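Local coordinates for protein predicted zincin-like metalloprotease (Acidothermus cellulolyticus 11B, PDB 3E11) that is of unknown function but is predicted to be a zincin-like metalloprotease and binds calcium, at residues V3-D6 with P7-D11; E85-D88 with E89-T93. All blocks are in the same frame, centred on the assembly; numbering follows the deposited sequence.

Contact 1. Residues V3-D6 with P7-D11. With ACT (acetate ion), chain C.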
ATOM      1  N   VAL A   3      12.747  11.494   7.809  1.00  7.60           N
ATOM      2  CA  VAL A   3      13.647  10.358   7.895  1.00  7.32           C
ATOM      3  C   VAL A   3      13.965   9.868   6.490  1.00  7.01           C
ATOM      4  O   VAL A   3      13.097   9.829   5.619  1.00  7.39           O
ATOM      5  CB  VAL A   3      13.088   9.223   8.784  1.00  7.02           C
ATOM      6  CG1 VAL A   3      11.872   8.529   8.173  1.00  8.00           C
ATOM      7  CG2 VAL A   3      14.169   8.223   9.088  1.00  7.46           C
ATOM      8  N   TYR A   4      15.230   9.564   6.271  1.00  6.48           N
ATOM      9  CA  TYR A   4      15.669   8.992   5.011  1.00  6.08           C
ATOM     10  C   TYR A   4      15.656   7.467   5.155  1.00  6.20           C
ATOM     11  O   TYR A   4      16.150   6.916   6.141  1.00  6.87           O
ATOM     12  CB  TYR A   4      17.082   9.451   4.665  1.00  5.89           C
ATOM     13  CG  TYR A   4      17.486   9.117   3.247  1.00  6.27           C
ATOM     14  CD1 TYR A   4      17.838   7.818   2.884  1.00  6.17           C
ATOM     15  CD2 TYR A   4      17.491  10.097   2.271  1.00  5.78           C
ATOM     16  CE1 TYR A   4      18.229   7.516   1.576  1.00  7.56           C
ATOM     17  CE2 TYR A   4      17.863   9.812   0.974  1.00  7.38           C
ATOM     18  CZ  TYR A   4      18.207   8.516   0.617  1.00  7.26           C
ATOM     19  OH  TYR A   4      18.610   8.269  -0.687  1.00  6.81           O
ATOM     20  N   VAL A   5      15.105   6.817   4.156  1.00  5.94           N
ATOM     21  CA  VAL A   5      15.068   5.376   4.089  1.00  6.83           C
ATOM     22  C   VAL A   5      15.516   4.956   2.698  1.00  7.00           C
ATOM     23  O   VAL A   5      14.866   5.284   1.672  1.00  6.88           O
ATOM     24  CB  VAL A   5      13.666   4.833   4.381  1.00  6.68           C
ATOM     25  CG1 VAL A   5      13.696   3.308   4.409  1.00  7.80           C
ATOM     26  CG2 VAL A   5      13.102   5.390   5.703  1.00  8.29           C
ATOM     27  N   ASP A   6      16.637   4.237   2.642  1.00  6.86           N
ATOM     28  CA  ASP A   6      17.119   3.670   1.365  1.00  7.00           C
ATOM     29  C   ASP A   6      16.144   2.624   0.822  1.00  7.55           C
ATOM     30  O   ASP A   6      15.367   2.056   1.570  1.00  6.53           O
ATOM     31  CB  ASP A   6      18.521   3.089   1.496  1.00  6.96           C
ATOM     32  CG  ASP A   6      18.589   1.959   2.486  1.00  8.82           C
ATOM     33  OD1 ASP A   6      18.592   2.283   3.682  1.00  6.90           O
ATOM     34  OD2 ASP A   6      18.656   0.779   2.061  1.00 10.42           O
ATOM     35  N   PRO A   7      16.174   2.370  -0.487  1.00  8.55           N
ATOM     36  CA  PRO A   7      15.176   1.458  -1.104  1.00  8.90           C
ATOM     37  C   PRO A   7      15.066   0.060  -0.447  1.00  8.98           C
ATOM     38  O   PRO A   7      13.943  -0.374  -0.124  1.00  8.84           O
ATOM     39  CB  PRO A   7      15.655   1.372  -2.544  1.00  9.11           C
ATOM     40  CG  PRO A   7      16.253   2.742  -2.768  1.00  9.63           C
ATOM     41  CD  PRO A   7      17.042   2.976  -1.501  1.00  8.88           C
ATOM     42  N   ASP A   8      16.193  -0.612  -0.224  1.00  9.26           N
ATOM     43  CA  ASP A   8      16.147  -1.960   0.370  1.00 10.15           C
ATOM     44  C   ASP A   8      15.495  -1.911   1.738  1.00 10.04           C
ATOM     45  O   ASP A   8      14.673  -2.759   2.055  1.00 10.36           O
ATOM     46  CB  ASP A   8      17.508  -2.574   0.524  1.00 11.07           C
ATOM     47  CG  ASP A   8      18.083  -3.061  -0.771  1.00 12.59           C
ATOM     48  OD1 ASP A   8      17.399  -3.037  -1.819  1.00 15.50           O
ATOM     49  OD2 ASP A   8      19.244  -3.497  -0.723  1.00 17.04           O
ATOM     50  N   ARG A   9      15.864  -0.922   2.550  1.00  9.03           N
ATOM     51  CA  ARG A   9      15.260  -0.789   3.889  1.00  8.13           C
ATOM     52  C   ARG A   9      13.781  -0.473   3.811  1.00  8.30           C
ATOM     53  O   ARG A   9      12.972  -1.002   4.584  1.00  6.94           O
ATOM     54  CB  ARG A   9      15.986   0.287   4.699  1.00  8.65           C
ATOM     55  CG  ARG A   9      15.451   0.480   6.088  1.00  9.57           C
ATOM     56  CD  ARG A   9      15.407  -0.804   6.887  1.00  6.60           C
ATOM     57  NE  ARG A   9      15.095  -0.547   8.293  1.00 10.03           N
ATOM     58  CZ  ARG A   9      14.754  -1.488   9.153  1.00 10.31           C
ATOM     59  NH1 ARG A   9      14.688  -2.749   8.759  1.00 11.61           N
ATOM     60  NH2 ARG A   9      14.502  -1.186  10.421  1.00 11.88           N
ATOM     61  N   PHE A  10      13.414   0.368   2.840  1.00  8.25           N
ATOM     62  CA  PHE A  10      12.017   0.734   2.697  1.00  8.36           C
ATOM     63  C   PHE A  10      11.192  -0.511   2.401  1.00  8.80           C
ATOM     64  O   PHE A  10      10.128  -0.664   2.974  1.00  7.90           O
ATOM     65  CB  PHE A  10      11.796   1.810   1.631  1.00  8.39           C
ATOM     66  CG  PHE A  10      10.413   2.451   1.678  1.00  9.23           C
ATOM     67  CD1 PHE A  10      10.175   3.549   2.478  1.00 10.01           C
ATOM     68  CD2 PHE A  10       9.385   1.975   0.873  1.00  9.24           C
ATOM     69  CE1 PHE A  10       8.956   4.175   2.511  1.00  9.94           C
ATOM     70  CE2 PHE A  10       8.141   2.568   0.901  1.00 10.20           C
ATOM     71  CZ  PHE A  10       7.922   3.675   1.740  1.00 10.72           C
ATOM     72  N   ASP A  11      11.715  -1.407   1.558  1.00  7.81           N
ATOM     73  CA  ASP A  11      11.061  -2.698   1.303  1.00  8.80           C
ATOM     74  C   ASP A  11      10.783  -3.509   2.575  1.00  8.54           C
ATOM     75  O   ASP A  11       9.704  -4.075   2.732  1.00  9.93           O
ATOM     76  CB  ASP A  11      11.853  -3.533   0.296  1.00  9.89           C
ATOM     77  CG  ASP A  11      11.871  -2.912  -1.074  1.00 10.94           C
ATOM     78  OD1 ASP A  11      10.954  -2.128  -1.351  1.00 12.04           O
ATOM     79  OD2 ASP A  11      12.819  -3.195  -1.849  1.00 18.19           O
TER
HETATM   80  C   ACT C 114      14.054   8.660   0.543  1.00 39.02           C
HETATM   81  O   ACT C 114      13.794   8.443   1.773  1.00 37.71           O
HETATM   82  OXT ACT C 114      14.273   7.652  -0.186  1.00 39.57           O
HETATM   83  CH3 ACT C 114      14.125  10.045  -0.044  1.00 39.00           C
HETATM   84  O   HOH W   1      18.950   0.197  -0.445  1.00 21.16           O
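With CG set between its backbone N and carbonyl carbon (chi1 61°), the Asp6 carboxylate bends forward over the first turn of the helix, where Asp6 OD2 takes a weak hydrogen bond of 3.3 Å from Arg9 N, the capping bond of an N-cap residue. Val5 turns CG1 anti to its backbone N (chi1 -176°), and this branch packs against the same turn, 3.7 Å from Phe10 CB and at the edge of that ring, near its plane. A water extends the cap: it donates to Asp6 OD2 at 2.6 Å and accepts from Asp8 N, so one carboxylate oxygen serves Arg9 N directly and Asp8 N through the water. The regular pattern starts at once, Phe10 N binding Asp6 O at 2.9 Å. Asp6 OD1 lies 3.4 Å from Arg9 CB, while the Arg9 guanidinium runs off to salt bridges with Glu12 and Glu83. Upstream, Val5 N donates almost straight, at 3.2 Å, to O of an acetate ion, probably from the crystallisation liquor, whose carbon sits over one face of the Tyr4 ring. Val5 and Phe10 pack on Cys77 of helix 73-78, and Phe10 also reaches Val86 and Val90 of helix 83-101 and Val36 of strand 32-37.

Contact 2. Residues E85-D88 with E89-T93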
ATOM      1  N   GLU A  85       7.205   5.472  12.168  1.00  8.66           N
ATOM      2  CA  GLU A  85       6.202   6.351  11.532  1.00  8.86           C
ATOM      3  C   GLU A  85       6.013   5.951  10.081  1.00  7.98           C
ATOM      4  O   GLU A  85       4.890   5.944   9.579  1.00  8.57           O
ATOM      5  CB  GLU A  85       6.555   7.828  11.651  1.00  7.92           C
ATOM      6  CG  GLU A  85       6.427   8.336  13.074  1.00 10.20           C
ATOM      7  CD  GLU A  85       6.634   9.834  13.228  1.00 10.94           C
ATOM      8  OE1 GLU A  85       6.950  10.541  12.259  1.00 11.20           O
ATOM      9  OE2 GLU A  85       6.464  10.305  14.365  1.00 13.94           O
ATOM     10  N   VAL A  86       7.101   5.600   9.410  1.00  8.18           N
ATOM     11  CA  VAL A  86       7.035   5.132   8.012  1.00  8.11           C
ATOM     12  C   VAL A  86       6.177   3.856   7.917  1.00  7.84           C
ATOM     13  O   VAL A  86       5.281   3.762   7.069  1.00  8.00           O
ATOM     14  CB  VAL A  86       8.432   4.868   7.367  1.00  8.22           C
ATOM     15  CG1 VAL A  86       8.275   4.227   5.993  1.00  8.04           C
ATOM     16  CG2 VAL A  86       9.189   6.149   7.210  1.00  7.00           C
ATOM     17  N   ILE A  87       6.453   2.889   8.775  1.00  7.85           N
ATOM     18  CA  ILE A  87       5.671   1.643   8.819  1.00  8.17           C
ATOM     19  C   ILE A  87       4.182   1.953   8.952  1.00  7.48           C
ATOM     20  O   ILE A  87       3.335   1.426   8.178  1.00  7.19           O
ATOM     21  CB  ILE A  87       6.133   0.705   9.980  1.00  7.93           C
ATOM     22  CG1 ILE A  87       7.534   0.121   9.680  1.00  9.22           C
ATOM     23  CG2 ILE A  87       5.152  -0.432  10.142  1.00 10.62           C
ATOM     24  CD1 ILE A  87       8.273  -0.437  10.886  1.00  9.42           C
ATOM     25  N   ASP A  88       3.865   2.809   9.923  1.00  8.40           N
ATOM     26  CA  ASP A  88       2.477   3.198  10.205  1.00  8.74           C
ATOM     27  C   ASP A  88       1.814   3.870   9.013  1.00  8.60           C
ATOM     28  O   ASP A  88       0.671   3.568   8.664  1.00  7.41           O
ATOM     29  CB  ASP A  88       2.412   4.130  11.400  1.00  9.06           C
ATOM     30  CG  ASP A  88       2.648   3.412  12.683  1.00 10.57           C
ATOM     31  OD1 ASP A  88       2.620   2.183  12.670  1.00 15.30           O
ATOM     32  OD2 ASP A  88       2.892   4.060  13.712  1.00 14.95           O
ATOM     33  N   GLU A  89       2.552   4.778   8.400  1.00  7.86           N
ATOM     34  CA  GLU A  89       2.065   5.511   7.271  1.00  8.19           C
ATOM     35  C   GLU A  89       1.855   4.609   6.067  1.00  7.85           C
ATOM     36  O   GLU A  89       0.868   4.746   5.346  1.00  7.13           O
ATOM     37  CB  GLU A  89       3.015   6.655   6.940  1.00  8.60           C
ATOM     38  CG  GLU A  89       2.369   7.771   6.156  1.00 10.86           C
ATOM     39  CD  GLU A  89       1.181   8.385   6.888  1.00 14.92           C
ATOM     40  OE1 GLU A  89       1.241   8.563   8.108  1.00 19.05           O
ATOM     41  OE2 GLU A  89       0.178   8.658   6.241  1.00 16.89           O
ATOM     42  N   VAL A  90       2.804   3.732   5.818  1.00  6.79           N
ATOM     43  CA  VAL A  90       2.629   2.727   4.753  1.00  7.89           C
ATOM     44  C   VAL A  90       1.399   1.831   5.018  1.00  7.99           C
ATOM     45  O   VAL A  90       0.567   1.612   4.113  1.00  7.73           O
ATOM     46  CB  VAL A  90       3.872   1.861   4.545  1.00  7.77           C
ATOM     47  CG1 VAL A  90       3.590   0.705   3.505  1.00  7.10           C
ATOM     48  CG2 VAL A  90       5.044   2.697   4.029  1.00  7.80           C
ATOM     49  N   ARG A  91       1.271   1.330   6.245  1.00  8.28           N
ATOM     50  CA  ARG A  91       0.144   0.482   6.607  1.00  9.01           C
ATOM     51  C   ARG A  91      -1.166   1.227   6.379  1.00  8.46           C
ATOM     52  O   ARG A  91      -2.098   0.690   5.786  1.00  8.68           O
ATOM     53  CB  ARG A  91       0.246   0.015   8.066  1.00  8.51           C
ATOM     54  CG  ARG A  91      -0.732  -1.096   8.407  1.00 11.46           C
ATOM     55  CD  ARG A  91      -0.515  -1.548   9.828  1.00 12.36           C
ATOM     56  NE  ARG A  91       0.746  -2.294  10.000  1.00 14.37           N
ATOM     57  CZ  ARG A  91       1.640  -2.074  10.970  1.00 17.35           C
ATOM     58  NH1 ARG A  91       1.460  -1.100  11.872  1.00 19.02           N
ATOM     59  NH2 ARG A  91       2.734  -2.831  11.047  1.00 12.21           N
ATOM     60  N   LYS A  92      -1.221   2.476   6.842  1.00  9.42           N
ATOM     61  CA  LYS A  92      -2.441   3.251   6.757  1.00 10.11           C
ATOM     62  C   LYS A  92      -2.809   3.441   5.285  1.00  8.91           C
ATOM     63  O   LYS A  92      -3.965   3.340   4.924  1.00  7.68           O
ATOM     64  CB  LYS A  92      -2.299   4.582   7.476  1.00  9.62           C
ATOM     65  CG  LYS A  92      -3.377   5.565   7.175  1.00 12.02           C
ATOM     66  CD  LYS A  92      -3.168   6.880   7.929  1.00 13.71           C
ATOM     67  CE  LYS A  92      -4.137   7.930   7.405  1.00 17.05           C
ATOM     68  NZ  LYS A  92      -4.118   9.197   8.192  1.00 18.43           N
ATOM     69  N   THR A  93      -1.804   3.659   4.454  1.00  7.88           N
ATOM     70  CA  THR A  93      -2.000   3.878   3.027  1.00  8.35           C
ATOM     71  C   THR A  93      -2.553   2.645   2.300  1.00  8.52           C
ATOM     72  O   THR A  93      -3.528   2.755   1.555  1.00  8.31           O
ATOM     73  CB  THR A  93      -0.690   4.359   2.372  1.00  8.35           C
ATOM     74  OG1 THR A  93      -0.320   5.604   2.967  1.00  8.37           O
ATOM     75  CG2 THR A  93      -0.844   4.534   0.855  1.00 10.53           C
TER
HETATM   76  O   HOH W   2       3.059   7.644  10.663  1.00 25.98           O
HETATM   77  O   HOH W   3      -0.524   1.138  11.975  1.00 39.15           O
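Glu89 O is gripped twice from the next turn: Thr93 N donates to it at 3.0 Å and Thr93 OG1 at 2.8 Å, the two arriving from opposite faces of the carbonyl plane. The hydroxyl thereby spends its proton inside its own helix, a usual way for a buried threonine to satisfy its side chain. One turn earlier, Glu85 O receives Glu89 N and also a water that donates to it at 2.7 Å; the same water donates to Glu89 OE1, the chain being bent at chi2 (59°). Arg91 covers another side of the helix. A bend at chi3 (-71°) turns its guanidinium back alongside Ile87, whose CG2 lies over one face of the group, 3.5 Å from Arg91 NH2. Asp88 OD1 comes obliquely to Arg91 NH1 in a long salt bridge of 3.6 Å, the carboxylate and guanidinium planes 55° apart. A water in the guanidinium plane accepts from Arg91 NH1 at 3.0 Å and donates only weakly to Asp88 OD1. The stronger partners of Arg91 are backbone carbonyls at the far end of helix 7-19: NE donates to Ala17 O and NH2 to Glu16 O. A leucine here would probably leave those carbonyls without these two donors and Asp88 without its opposite charge. On the buried side Val86 CG1 and Val90 CG2 meet loosely at 4.1 Å, and both side chains pack on Ile76 of helix 73-78. The backbone bonds from Glu89 N to Glu85 O through Lys92 N to Asp88 O run i to i+4, as in any regular alpha-helix; this one, 83-101, carries further along an HExxH pattern of His96, Glu97 and His100, consistent with the active-site helix of zincin-like metallopeptidases, though no metal is bound to those histidines here.

Contact 1 caps the start of helix 7-19 and contact 2 lies in the first half of helix 83-101; their centres are about 13 Å apart, and apolar side chains join them directly. Phe10 CE1 meets Val86 CG1 at 3.5 Å, Phe10 CZ meets Val90 CG2 at 3.8 Å, and Val3 CG1 lies 3.7 Å from Val86 CG2. Val86 is therefore shared by the lead-in to the first helix and by its first turn. At the other end of helix 7-19 is Asp19, a calcium-binding residue although no calcium is bound in this chain. In contact 2 the side chain of Arg91 is about 6 Å from that of Asp19. In contact 1 the side chain of Arg9 is about 11 Å from that of Asp19.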